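Local structure of DegV family protein (Streptococcus agalactiae, 3LUP) at residues I232-S237 against L259-F264; K157-I162 against F279-K284; T12-P17 against A125-L130; I220-T225 against A251-K256. The protein binds a long-chain fatty acid, captured here as elaidic acid, and may take part in lipid transport or fatty acid metabolism. One frame throughout, in Å; residues are numbered along the deposited sequence.

Contact 1. Residues I232-S237 against L259-F264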
loop_
_atom_site.group_PDB
_atom_site.type_symbol
_atom_site.label_atom_id
_atom_site.label_comp_id
_atom_site.label_asym_id
_atom_site.label_seq_id
_atom_site.Cartn_x
_atom_site.Cartn_y
_atom_site.Cartn_z
ATOM N N ILE A 232 -10.637 8.625 2.088
ATOM C CA ILE A 232 -11.036 7.205 2.084
ATOM C C ILE A 232 -10.977 6.570 0.682
ATOM O O ILE A 232 -11.467 7.146 -0.294
ATOM C CB ILE A 232 -12.448 6.963 2.697
ATOM C CG1 ILE A 232 -12.640 7.784 3.968
ATOM C CG2 ILE A 232 -12.664 5.480 3.012
ATOM C CD1 ILE A 232 -14.076 7.875 4.414
ATOM N N ALA A 233 -10.387 5.378 0.597
ATOM C CA ALA A 233 -10.195 4.704 -0.674
ATOM C C ALA A 233 -10.791 3.305 -0.598
ATOM O O ALA A 233 -10.470 2.547 0.319
ATOM C CB ALA A 233 -8.699 4.631 -1.006
ATOM N N ILE A 234 -11.674 2.972 -1.538
ATOM C CA ILE A 234 -12.081 1.589 -1.724
ATOM C C ILE A 234 -11.221 1.021 -2.845
ATOM O O ILE A 234 -11.115 1.606 -3.928
ATOM C CB ILE A 234 -13.549 1.455 -2.106
ATOM C CG1 ILE A 234 -14.433 2.153 -1.079
ATOM C CG2 ILE A 234 -13.927 -0.026 -2.238
ATOM C CD1 ILE A 234 -15.826 2.459 -1.603
ATOM N N ILE A 235 -10.588 -0.110 -2.580
ATOM C CA ILE A 235 -9.603 -0.651 -3.503
ATOM C C ILE A 235 -9.964 -2.104 -3.779
ATOM O O ILE A 235 -10.335 -2.821 -2.863
ATOM C CB ILE A 235 -8.176 -0.549 -2.921
ATOM C CG1 ILE A 235 -7.981 0.796 -2.209
ATOM C CG2 ILE A 235 -7.131 -0.749 -4.015
ATOM C CD1 ILE A 235 -7.306 0.683 -0.861
ATOM N N HIS A 236 -9.875 -2.531 -5.034
ATOM C CA HIS A 236 -10.262 -3.879 -5.390
ATOM C C HIS A 236 -9.384 -4.476 -6.476
ATOM O O HIS A 236 -8.804 -3.750 -7.294
ATOM C CB HIS A 236 -11.723 -3.899 -5.843
ATOM C CG HIS A 236 -11.958 -3.182 -7.128
ATOM N ND1 HIS A 236 -12.019 -3.834 -8.339
ATOM C CD2 HIS A 236 -12.107 -1.866 -7.399
ATOM C CE1 HIS A 236 -12.216 -2.951 -9.301
ATOM N NE2 HIS A 236 -12.278 -1.749 -8.756
ATOM N N SER A 237 -9.293 -5.802 -6.485
ATOM C CA SER A 237 -8.628 -6.511 -7.575
ATOM C C SER A 237 -9.686 -7.198 -8.448
ATOM O O SER A 237 -10.007 -8.369 -8.255
ATOM C CB SER A 237 -7.581 -7.499 -7.040
ATOM O OG SER A 237 -8.164 -8.439 -6.142
ATOM N N LEU A 259 -14.426 9.850 -0.862
ATOM C CA LEU A 259 -14.523 8.432 -1.183
ATOM C C LEU A 259 -14.221 8.205 -2.665
ATOM O O LEU A 259 -14.879 8.776 -3.543
ATOM C CB LEU A 259 -15.919 7.933 -0.821
ATOM C CG LEU A 259 -16.226 6.462 -0.629
ATOM C CD1 LEU A 259 -15.324 5.845 0.420
ATOM C CD2 LEU A 259 -17.669 6.346 -0.209
ATOM N N GLU A 260 -13.210 7.385 -2.926
ATOM C CA GLU A 260 -12.727 7.135 -4.270
ATOM C C GLU A 260 -12.582 5.637 -4.458
ATOM O O GLU A 260 -12.205 4.931 -3.520
ATOM C CB GLU A 260 -11.374 7.828 -4.469
ATOM C CG GLU A 260 -10.958 8.001 -5.942
ATOM C CD GLU A 260 -9.537 8.586 -6.140
ATOM O OE1 GLU A 260 -8.704 8.534 -5.187
ATOM O OE2 GLU A 260 -9.264 9.079 -7.274
ATOM N N ILE A 261 -12.897 5.149 -5.657
ATOM C CA ILE A 261 -12.656 3.739 -6.000
ATOM C C ILE A 261 -11.422 3.605 -6.903
ATOM O O ILE A 261 -11.307 4.266 -7.947
ATOM C CB ILE A 261 -13.891 3.030 -6.637
ATOM C CG1 ILE A 261 -15.110 3.086 -5.694
ATOM C CG2 ILE A 261 -13.556 1.576 -6.963
ATOM C CD1 ILE A 261 -16.471 2.758 -6.331
ATOM N N VAL A 262 -10.489 2.759 -6.476
ATOM C CA VAL A 262 -9.234 2.560 -7.189
ATOM C C VAL A 262 -8.894 1.081 -7.203
ATOM O O VAL A 262 -9.360 0.320 -6.343
ATOM C CB VAL A 262 -8.058 3.349 -6.547
ATOM C CG1 VAL A 262 -8.306 4.835 -6.627
ATOM C CG2 VAL A 262 -7.793 2.914 -5.096
ATOM N N SER A 263 -8.075 0.689 -8.176
ATOM C CA SER A 263 -7.644 -0.691 -8.328
ATOM C C SER A 263 -6.296 -1.032 -7.705
ATOM O O SER A 263 -5.458 -0.144 -7.485
ATOM C CB SER A 263 -7.611 -1.048 -9.798
ATOM O OG SER A 263 -8.928 -1.329 -10.195
ATOM N N PHE A 264 -6.113 -2.327 -7.422
ATOM C CA PHE A 264 -4.805 -2.881 -7.110
ATOM C C PHE A 264 -4.074 -3.177 -8.425
ATOM O O PHE A 264 -4.708 -3.290 -9.484
ATOM C CB PHE A 264 -4.927 -4.174 -6.288
ATOM C CG PHE A 264 -5.486 -3.984 -4.886
ATOM C CD1 PHE A 264 -4.767 -3.284 -3.906
ATOM C CD2 PHE A 264 -6.711 -4.549 -4.530
ATOM C CE1 PHE A 264 -5.282 -3.132 -2.589
ATOM C CE2 PHE A 264 -7.235 -4.390 -3.244
ATOM C CZ PHE A 264 -6.517 -3.685 -2.268
HETATM O O HOH W 1 -9.467 -3.934 -10.621
#
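Ile235 sets its CG2 methyl over the middle of the Phe264 ring, a CH-pi contact with CG2 3.3 Å from the ring centroid. The two side chains cross at about a right angle. Phe264 points its CG away from its own carbonyl carbon (chi1 -67°), which carries the ring back over the neighbouring strand; there the amide N of Ser237 meets the ring edge in plane. The other branch of Ile235 runs alongside Val262, CG1 to CG2 3.6 Å, both pointing the same way. Bound elaidic acid touches Ile235 and Phe264, making this face of the sheet part of the fatty acid pocket. The strands are in parallel register, joined through helix 240-252 as a beta-alpha-beta crossover, and 259-263 is the outermost strand of the six-stranded sheet within the chain. Five backbone bonds lace them together, from Glu260 N to Ile232 O (3.2 Å) through to Phe264 N on His236 O (3.0 Å), where the donor stands well above the carbonyl plane. On the face under helix 240-252, Leu259 CD1 is shared by Ile232 CG2 at 3.7 Å and Ile234 CD1 at 4.0 Å. Farther along that face, with chi1 at 68°, the His236 ring folds back over its own backbone and presents one face to Ser263 OG and an edge to Ile261 CG2, 3.8 Å from CD2, while ND1 is hydrogen-bonded to Ala239 N. A water bonded to Ser263 OG at 2.7 Å also donates weakly to His236 O.

Contact 2. Residues K157-I162 against F279-K284. With ELA (Elaidic acid), chain B.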
loop_
_atom_site.group_PDB
_atom_site.type_symbol
_atom_site.label_atom_id
_atom_site.label_comp_id
_atom_site.label_asym_id
_atom_site.label_seq_id
_atom_site.Cartn_x
_atom_site.Cartn_y
_atom_site.Cartn_z
ATOM N N LYS A 157 -2.482 6.911 12.070
ATOM C CA LYS A 157 -3.930 6.987 11.962
ATOM C C LYS A 157 -4.440 6.233 10.750
ATOM O O LYS A 157 -5.609 5.888 10.697
ATOM C CB LYS A 157 -4.425 8.434 11.945
ATOM C CG LYS A 157 -3.875 9.355 13.046
ATOM C CD LYS A 157 -4.151 8.880 14.473
ATOM C CE LYS A 157 -5.529 9.274 14.956
ATOM N NZ LYS A 157 -5.781 8.834 16.369
ATOM N N ILE A 158 -3.550 5.967 9.794
ATOM C CA ILE A 158 -3.871 5.170 8.616
ATOM C C ILE A 158 -4.394 3.788 9.024
ATOM O O ILE A 158 -3.948 3.208 10.014
ATOM C CB ILE A 158 -2.652 5.045 7.674
ATOM C CG1 ILE A 158 -2.427 6.351 6.919
ATOM C CG2 ILE A 158 -2.837 3.931 6.652
ATOM C CD1 ILE A 158 -1.013 6.564 6.490
ATOM N N GLU A 159 -5.359 3.279 8.270
ATOM C CA GLU A 159 -5.952 1.980 8.521
ATOM C C GLU A 159 -6.155 1.319 7.180
ATOM O O GLU A 159 -6.424 2.003 6.189
ATOM C CB GLU A 159 -7.324 2.132 9.189
ATOM C CG GLU A 159 -7.321 2.844 10.560
ATOM C CD GLU A 159 -6.637 2.043 11.691
ATOM O OE1 GLU A 159 -6.632 0.776 11.664
ATOM O OE2 GLU A 159 -6.113 2.700 12.618
ATOM N N GLY A 160 -6.051 -0.005 7.146
ATOM C CA GLY A 160 -6.266 -0.759 5.925
ATOM C C GLY A 160 -6.975 -2.056 6.244
ATOM O O GLY A 160 -6.414 -2.919 6.913
ATOM N N PHE A 161 -8.214 -2.182 5.776
ATOM C CA PHE A 161 -9.032 -3.367 6.012
ATOM C C PHE A 161 -9.346 -4.079 4.696
ATOM O O PHE A 161 -9.537 -3.432 3.680
ATOM C CB PHE A 161 -10.310 -2.967 6.745
ATOM C CG PHE A 161 -10.100 -2.677 8.217
ATOM C CD1 PHE A 161 -10.579 -3.565 9.193
ATOM C CD2 PHE A 161 -9.417 -1.539 8.631
ATOM C CE1 PHE A 161 -10.378 -3.323 10.555
ATOM C CE2 PHE A 161 -9.222 -1.283 10.002
ATOM C CZ PHE A 161 -9.703 -2.184 10.964
ATOM N N ILE A 162 -9.396 -5.408 4.727
ATOM C CA ILE A 162 -9.482 -6.220 3.512
ATOM C C ILE A 162 -10.426 -7.392 3.681
ATOM O O ILE A 162 -10.491 -8.002 4.739
ATOM C CB ILE A 162 -8.103 -6.844 3.112
ATOM C CG1 ILE A 162 -6.925 -5.914 3.454
ATOM C CG2 ILE A 162 -8.097 -7.269 1.632
ATOM C CD1 ILE A 162 -5.639 -6.679 3.788
ATOM N N PHE A 279 -10.479 -1.370 2.076
ATOM C CA PHE A 279 -10.442 0.079 2.149
ATOM C C PHE A 279 -9.148 0.527 2.822
ATOM O O PHE A 279 -8.515 -0.241 3.555
ATOM C CB PHE A 279 -11.693 0.680 2.822
ATOM C CG PHE A 279 -11.761 0.469 4.313
ATOM C CD1 PHE A 279 -12.576 -0.526 4.848
ATOM C CD2 PHE A 279 -11.038 1.271 5.172
ATOM C CE1 PHE A 279 -12.658 -0.733 6.224
ATOM C CE2 PHE A 279 -11.105 1.081 6.546
ATOM C CZ PHE A 279 -11.921 0.072 7.079
ATOM N N GLY A 280 -8.756 1.769 2.553
ATOM C CA GLY A 280 -7.673 2.405 3.281
ATOM C C GLY A 280 -8.073 3.832 3.578
ATOM O O GLY A 280 -8.668 4.498 2.711
ATOM N N ILE A 281 -7.773 4.284 4.802
ATOM C CA ILE A 281 -7.980 5.677 5.194
ATOM C C ILE A 281 -6.653 6.365 5.532
ATOM O O ILE A 281 -5.704 5.727 6.011
ATOM C CB ILE A 281 -8.996 5.842 6.371
ATOM C CG1 ILE A 281 -8.375 5.405 7.707
ATOM C CG2 ILE A 281 -10.360 5.160 6.043
ATOM C CD1 ILE A 281 -9.264 5.596 8.920
ATOM N N THR A 282 -6.604 7.665 5.264
ATOM C CA THR A 282 -5.437 8.474 5.532
ATOM C C THR A 282 -5.928 9.801 6.068
ATOM O O THR A 282 -6.864 10.370 5.505
ATOM C CB THR A 282 -4.631 8.762 4.241
ATOM O OG1 THR A 282 -4.341 7.532 3.585
ATOM C CG2 THR A 282 -3.329 9.462 4.549
ATOM N N PRO A 283 -5.290 10.310 7.148
ATOM C CA PRO A 283 -5.630 11.632 7.656
ATOM C C PRO A 283 -5.437 12.694 6.578
ATOM O O PRO A 283 -4.491 12.621 5.800
ATOM C CB PRO A 283 -4.597 11.855 8.761
ATOM C CG PRO A 283 -4.117 10.501 9.117
ATOM C CD PRO A 283 -4.170 9.701 7.894
ATOM N N LYS A 284 -6.334 13.665 6.525
ATOM C CA LYS A 284 -6.101 14.823 5.686
ATOM C C LYS A 284 -4.934 15.653 6.210
ATOM O O LYS A 284 -4.761 15.845 7.418
ATOM C CB LYS A 284 -7.356 15.678 5.545
ATOM C CG LYS A 284 -8.339 15.079 4.590
ATOM C CD LYS A 284 -9.492 15.998 4.326
ATOM C CE LYS A 284 -10.613 15.202 3.712
ATOM N NZ LYS A 284 -11.709 16.076 3.265
HETATM C CA ELA B . 8.843 -9.306 -0.911
HETATM C C ELA B . 9.554 -10.659 -1.012
HETATM O O ELA B . 8.979 -11.710 -1.424
HETATM C C3 ELA B . 8.362 -8.756 -2.251
HETATM C C4 ELA B . 7.949 -7.292 -2.131
HETATM C C5 ELA B . 6.496 -7.044 -2.585
HETATM C C6 ELA B . 5.497 -7.314 -1.452
HETATM C C7 ELA B . 4.031 -7.469 -1.837
HETATM C C8 ELA B . 3.195 -7.796 -0.593
HETATM C C9 ELA B . 1.820 -7.146 -0.653
HETATM C C10 ELA B . 0.735 -7.517 0.287
HETATM C C11 ELA B . -0.710 -7.303 -0.117
HETATM C C12 ELA B . -1.524 -6.596 0.958
HETATM C C13 ELA B . -1.933 -5.183 0.574
HETATM C C14 ELA B . -3.260 -4.756 1.187
HETATM C C15 ELA B . -3.649 -3.361 0.675
HETATM C C16 ELA B . -4.785 -2.706 1.462
HETATM C C17 ELA B . -4.317 -1.425 2.143
HETATM C C18 ELA B . -5.384 -0.337 2.138
HETATM O OXT ELA B . 10.751 -10.738 -0.653
#
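Phe279 turns its CG between its backbone N and carbonyl carbon (chi1 72°), swinging its ring toward Phe161, whose CG stands opposite its own carbonyl carbon (chi1 -76°). The pair belongs to two adjacent antiparallel strands in the interior of the mixed six-stranded sheet of this DegV protein. The ring planes are only 10° from parallel, yet offset so far that they barely overlap, with centroids 5.1 Å apart. What lies over the face of Phe279 is therefore the root of the other side chain: Phe161 CB comes within 3.3 Å of Phe279 CE1. Helix 210-224 packs on both rings. Further along this face Ile281 runs beside Glu159, CG1 to CB 3.7 Å. Past the end of the pairing, Lys157 and Pro283 cross at about a right angle, CB meeting CG, and Lys157 NZ forms a salt bridge with Asp227. Two hydrogen bonds link Phe161 and Phe279, the shorter from Phe279 N to Phe161 O at 2.8 Å; of the two joining Glu159 and Ile281, the one donated by Glu159 N is weak. The opposite face bears Ile158 and Thr282, side by side beneath helix 124-138, and the facing glycines Gly160 and Gly280. With no side chains there, the methyl end of elaidic acid settles on the backbone: its C18 lies 3.9 Å from Gly160 CA, 3.8 Å from Gly280 CA and 3.4 Å from Phe279 O.

Contact 3. Residues T12-P17 against A125-L130; sequences TSAYLP and APQGNL
A loop leaving the four-stranded parallel sheet packs here on the start of a helix, with Tyr15 and Leu16 closing on Gly128. Residues 12-17 follow strand 6-11; the partner segment, 125-130, forms the opening turns of helix 124-138, which also packs on the mixed sheet through Pro126 and Asn129. Gly128 is the meeting point. Having no side chain, it lets the loop backbone come close: its CA makes a nearly straight C-H...O contact of 3.3 Å with Tyr15 O, and Leu16 CD2 lies 3.8 Å from the same CA. Pro17 continues the line along the helix, its CD 3.5 Å from Gly128 O and its CG 3.6 Å from Asn129 ND2, the two side chains slanting across each other. Of the Tyr15 side chain, only CB meets the helix segment, 4.2 Å from Ala125 CB. With CG opposite its backbone N (chi1 -174°), it sends the ring off toward Val262, and a backbone hydrogen bond to Ser124 ties it to the first turn. One residue before Gly128, Gln127, extended beyond CG, passes its amide by the methyl of Ala14, CD to CB 3.6 Å. Partners outside both segments hold that amide, OE1 bonded with Thr123 OG1 and NE2 with Leu90 O, while Ser13 OG bonds with Thr123 OG1 and Asp11 OD1. No hydrogen bond passes directly between the two segments. Contact between them is therefore van der Waals packing, centred on Gly128, while Thr123 acts as the polar link, bonded both to the loop serine and to the helix glutamine.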
loop_
_atom_site.group_PDB
_atom_site.type_symbol
_atom_site.label_atom_id
_atom_site.label_comp_id
_atom_site.label_asym_id
_atom_site.label_seq_id
_atom_site.Cartn_x
_atom_site.Cartn_y
_atom_site.Cartn_z
ATOM N N THR A 12 6.200 1.047 -6.599
ATOM C CA THR A 12 5.004 0.957 -7.424
ATOM C C THR A 12 3.785 0.348 -6.705
ATOM O O THR A 12 2.694 0.318 -7.277
ATOM C CB THR A 12 5.267 0.195 -8.722
ATOM O OG1 THR A 12 5.658 -1.138 -8.400
ATOM C CG2 THR A 12 6.369 0.863 -9.521
ATOM N N SER A 13 3.953 -0.098 -5.458
ATOM C CA SER A 13 2.815 -0.581 -4.674
ATOM C C SER A 13 1.984 0.573 -4.120
ATOM O O SER A 13 0.834 0.387 -3.741
ATOM C CB SER A 13 3.269 -1.509 -3.542
ATOM O OG SER A 13 3.639 -0.782 -2.371
ATOM N N ALA A 14 2.571 1.763 -4.060
ATOM C CA ALA A 14 1.849 2.968 -3.632
ATOM C C ALA A 14 0.900 3.410 -4.731
ATOM O O ALA A 14 1.277 3.442 -5.900
ATOM C CB ALA A 14 2.818 4.068 -3.323
ATOM N N TYR A 15 -0.332 3.731 -4.379
ATOM C CA TYR A 15 -1.242 4.262 -5.373
ATOM C C TYR A 15 -1.222 5.772 -5.286
ATOM O O TYR A 15 -1.722 6.363 -4.325
ATOM C CB TYR A 15 -2.649 3.708 -5.205
ATOM C CG TYR A 15 -3.561 4.133 -6.320
ATOM C CD1 TYR A 15 -3.836 3.278 -7.381
ATOM C CD2 TYR A 15 -4.142 5.406 -6.330
ATOM C CE1 TYR A 15 -4.669 3.678 -8.425
ATOM C CE2 TYR A 15 -4.965 5.807 -7.360
ATOM C CZ TYR A 15 -5.226 4.938 -8.403
ATOM O OH TYR A 15 -6.053 5.325 -9.427
ATOM N N LEU A 16 -0.625 6.383 -6.302
ATOM C CA LEU A 16 -0.341 7.823 -6.306
ATOM C C LEU A 16 -1.504 8.667 -6.822
ATOM O O LEU A 16 -1.994 8.427 -7.936
ATOM C CB LEU A 16 0.923 8.128 -7.115
ATOM C CG LEU A 16 2.240 7.584 -6.553
ATOM C CD1 LEU A 16 3.396 7.910 -7.486
ATOM C CD2 LEU A 16 2.543 8.078 -5.116
ATOM N N PRO A 17 -1.940 9.661 -6.012
ATOM C CA PRO A 17 -2.979 10.614 -6.440
ATOM C C PRO A 17 -2.673 11.174 -7.835
ATOM O O PRO A 17 -1.513 11.189 -8.248
ATOM C CB PRO A 17 -2.903 11.724 -5.374
ATOM C CG PRO A 17 -2.333 11.054 -4.160
ATOM C CD PRO A 17 -1.447 9.942 -4.642
ATOM N N ALA A 125 -3.137 2.938 -1.545
ATOM C CA ALA A 125 -3.552 4.343 -1.592
ATOM C C ALA A 125 -3.135 5.211 -0.394
ATOM O O ALA A 125 -2.773 6.385 -0.581
ATOM C CB ALA A 125 -5.042 4.442 -1.839
ATOM N N PRO A 126 -3.212 4.662 0.841
ATOM C CA PRO A 126 -2.660 5.399 1.979
ATOM C C PRO A 126 -1.186 5.751 1.804
ATOM O O PRO A 126 -0.774 6.856 2.168
ATOM C CB PRO A 126 -2.862 4.419 3.141
ATOM C CG PRO A 126 -4.134 3.766 2.819
ATOM C CD PRO A 126 -4.040 3.531 1.315
ATOM N N GLN A 127 -0.414 4.817 1.248
ATOM C CA GLN A 127 0.991 5.049 0.958
ATOM C C GLN A 127 1.138 6.255 0.024
ATOM O O GLN A 127 1.933 7.161 0.295
ATOM C CB GLN A 127 1.612 3.807 0.319
ATOM C CG GLN A 127 3.103 3.570 0.644
ATOM C CD GLN A 127 3.724 2.496 -0.239
ATOM O OE1 GLN A 127 3.092 1.493 -0.567
ATOM N NE2 GLN A 127 4.961 2.706 -0.636
ATOM N N GLY A 128 0.341 6.279 -1.044
ATOM C CA GLY A 128 0.436 7.296 -2.075
ATOM C C GLY A 128 0.026 8.626 -1.512
ATOM O O GLY A 128 0.642 9.657 -1.799
ATOM N N ASN A 129 -1.015 8.598 -0.692
ATOM C CA ASN A 129 -1.449 9.776 0.057
ATOM C C ASN A 129 -0.354 10.349 0.954
ATOM O O ASN A 129 -0.229 11.553 1.050
ATOM C CB ASN A 129 -2.679 9.453 0.899
ATOM C CG ASN A 129 -3.955 9.273 0.063
ATOM O OD1 ASN A 129 -4.967 8.806 0.587
ATOM N ND2 ASN A 129 -3.916 9.657 -1.220
ATOM N N LEU A 130 0.446 9.488 1.587
ATOM C CA LEU A 130 1.578 9.956 2.389
ATOM C C LEU A 130 2.578 10.752 1.569
ATOM O O LEU A 130 3.070 11.785 2.007
ATOM C CB LEU A 130 2.291 8.801 3.093
ATOM C CG LEU A 130 1.540 8.201 4.284
ATOM C CD1 LEU A 130 2.264 6.949 4.772
ATOM C CD2 LEU A 130 1.335 9.207 5.411
#

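Contact 4. Residues I220-T225 against A251-K256; sequences IVKEMT and AKAGLK
Val221 O is gripped twice by Thr225, whose OG1 donates at 2.7 Å and whose backbone N donates at 3.0 Å, the two arriving from opposite faces of the carbonyl plane. A chi1 of 61° lets the hydroxyl fold back onto the last turn of helix 210-224. Leu255 spans both residues of this turn. Its CD1 reaches Val221 CG1 at 3.7 Å, the two side chains lying antiparallel as they pass, and its CD2 comes obliquely to within 4.1 Å of Thr225 OG1. On the exposed side Lys222 stretches out at full length, and its CE passes 3.9 Å from Ala253 O. The chain turns out of helix 240-252 in a Schellman motif, with Gly254 at a positive phi of 98° and its N bonded to Ala251 O at 3.1 Å; this reversal brings Leu255 round to the neighbouring helix. The two helix ends thus meet at the surface over one face of the mixed sheet. Leu250 backs both Val221 and Leu255, while Val221 rests on Phe279 and Ile232, and Thr225 on Ile281 and Tyr230.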
loop_
_atom_site.group_PDB
_atom_site.type_symbol
_atom_site.label_atom_id
_atom_site.label_comp_id
_atom_site.label_asym_id
_atom_site.label_seq_id
_atom_site.Cartn_x
_atom_site.Cartn_y
_atom_site.Cartn_z
ATOM N N ILE A 220 -16.953 -0.359 10.038
ATOM C CA ILE A 220 -15.593 -0.172 10.532
ATOM C C ILE A 220 -15.035 1.173 10.095
ATOM O O ILE A 220 -14.396 1.864 10.889
ATOM C CB ILE A 220 -14.660 -1.314 10.087
ATOM C CG1 ILE A 220 -15.014 -2.609 10.824
ATOM C CG2 ILE A 220 -13.228 -0.968 10.396
ATOM C CD1 ILE A 220 -14.279 -3.834 10.343
ATOM N N VAL A 221 -15.286 1.544 8.841
ATOM C CA VAL A 221 -14.919 2.875 8.328
ATOM C C VAL A 221 -15.492 3.997 9.209
ATOM O O VAL A 221 -14.815 4.992 9.487
ATOM C CB VAL A 221 -15.431 3.101 6.880
ATOM C CG1 VAL A 221 -15.164 4.527 6.430
ATOM C CG2 VAL A 221 -14.791 2.136 5.913
ATOM N N LYS A 222 -16.735 3.812 9.652
ATOM C CA LYS A 222 -17.431 4.833 10.403
ATOM C C LYS A 222 -16.787 4.997 11.770
ATOM O O LYS A 222 -16.700 6.125 12.293
ATOM C CB LYS A 222 -18.911 4.480 10.542
ATOM C CG LYS A 222 -19.827 5.661 10.856
ATOM C CD LYS A 222 -21.305 5.247 10.806
ATOM C CE LYS A 222 -22.238 6.478 10.607
ATOM N NZ LYS A 222 -23.711 6.140 10.615
ATOM N N GLU A 223 -16.335 3.869 12.333
ATOM C CA GLU A 223 -15.643 3.860 13.620
ATOM C C GLU A 223 -14.288 4.515 13.497
ATOM O O GLU A 223 -13.949 5.430 14.259
ATOM C CB GLU A 223 -15.441 2.440 14.115
ATOM C CG GLU A 223 -16.707 1.768 14.589
ATOM C CD GLU A 223 -16.419 0.497 15.380
ATOM O OE1 GLU A 223 -15.212 0.157 15.550
ATOM O OE2 GLU A 223 -17.402 -0.147 15.834
HETATM N N MSE A 224 -13.523 4.034 12.520
HETATM C CA MSE A 224 -12.155 4.464 12.312
HETATM C C MSE A 224 -12.017 5.959 12.002
HETATM O O MSE A 224 -11.029 6.582 12.396
HETATM C CB MSE A 224 -11.505 3.605 11.217
HETATM C CG MSE A 224 -11.499 2.120 11.567
HETATM SE SE MSE A 224 -10.281 1.631 13.045
HETATM C CE MSE A 224 -11.532 0.653 14.188
ATOM N N THR A 225 -13.006 6.526 11.309
ATOM C CA THR A 225 -12.927 7.912 10.841
ATOM C C THR A 225 -13.573 8.903 11.790
ATOM O O THR A 225 -13.647 10.096 11.500
ATOM C CB THR A 225 -13.537 8.079 9.433
ATOM O OG1 THR A 225 -14.926 7.724 9.461
ATOM C CG2 THR A 225 -12.808 7.208 8.435
ATOM N N ALA A 251 -21.871 5.509 1.137
ATOM C CA ALA A 251 -22.659 6.631 0.647
ATOM C C ALA A 251 -23.845 6.838 1.577
ATOM O O ALA A 251 -24.097 7.947 2.039
ATOM C CB ALA A 251 -23.130 6.378 -0.791
ATOM N N LYS A 252 -24.552 5.749 1.865
ATOM C CA LYS A 252 -25.672 5.765 2.799
ATOM C C LYS A 252 -25.231 6.287 4.166
ATOM O O LYS A 252 -25.946 7.055 4.793
ATOM C CB LYS A 252 -26.321 4.376 2.936
ATOM C CG LYS A 252 -27.556 4.388 3.822
ATOM C CD LYS A 252 -28.282 3.060 3.900
ATOM C CE LYS A 252 -29.557 3.210 4.722
ATOM N NZ LYS A 252 -30.404 1.982 4.699
ATOM N N ALA A 253 -24.047 5.889 4.619
ATOM C CA ALA A 253 -23.609 6.258 5.963
ATOM C C ALA A 253 -23.208 7.746 6.093
ATOM O O ALA A 253 -22.958 8.229 7.200
ATOM C CB ALA A 253 -22.504 5.322 6.445
ATOM N N GLY A 254 -23.183 8.467 4.972
ATOM C CA GLY A 254 -22.802 9.882 4.950
ATOM C C GLY A 254 -21.361 10.202 4.556
ATOM O O GLY A 254 -20.935 11.348 4.681
ATOM N N LEU A 255 -20.614 9.205 4.068
ATOM C CA LEU A 255 -19.159 9.333 3.853
ATOM C C LEU A 255 -18.716 9.430 2.391
ATOM O O LEU A 255 -17.532 9.276 2.097
ATOM C CB LEU A 255 -18.400 8.195 4.562
ATOM C CG LEU A 255 -18.601 8.040 6.078
ATOM C CD1 LEU A 255 -18.185 6.665 6.527
ATOM C CD2 LEU A 255 -17.844 9.102 6.861
ATOM N N LYS A 256 -19.662 9.706 1.497
ATOM C CA LYS A 256 -19.443 9.812 0.047
ATOM C C LYS A 256 -18.347 10.809 -0.361
ATOM O O LYS A 256 -17.710 10.651 -1.400
ATOM C CB LYS A 256 -20.775 10.222 -0.610
ATOM C CG LYS A 256 -20.834 10.175 -2.134
ATOM C CD LYS A 256 -21.800 11.223 -2.694
ATOM C CE LYS A 256 -23.258 10.741 -2.706
ATOM N NZ LYS A 256 -24.206 11.787 -3.174
#

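In the fold
From the N terminus, contact 3 closes first: residues 12-17, leaving the four-stranded parallel sheet, meet helix 124-138, and this loop is complete before any other opens. Contact 2 then opens at 157-162 and closes only at 279-284, near the C terminus, enclosing contacts 1 and 4. Those two cross, their segments running in the order 220-225, 232-237, 251-256, 259-264. Contacts 1 and 2 share the mixed sheet, joined by a probable hydrogen bond from Ala233 N to Gly280 O. Contact 4 covers one side of that sheet, while the helix of contact 3 packs on the other through Ala125 and Pro126, linking the two main sheets.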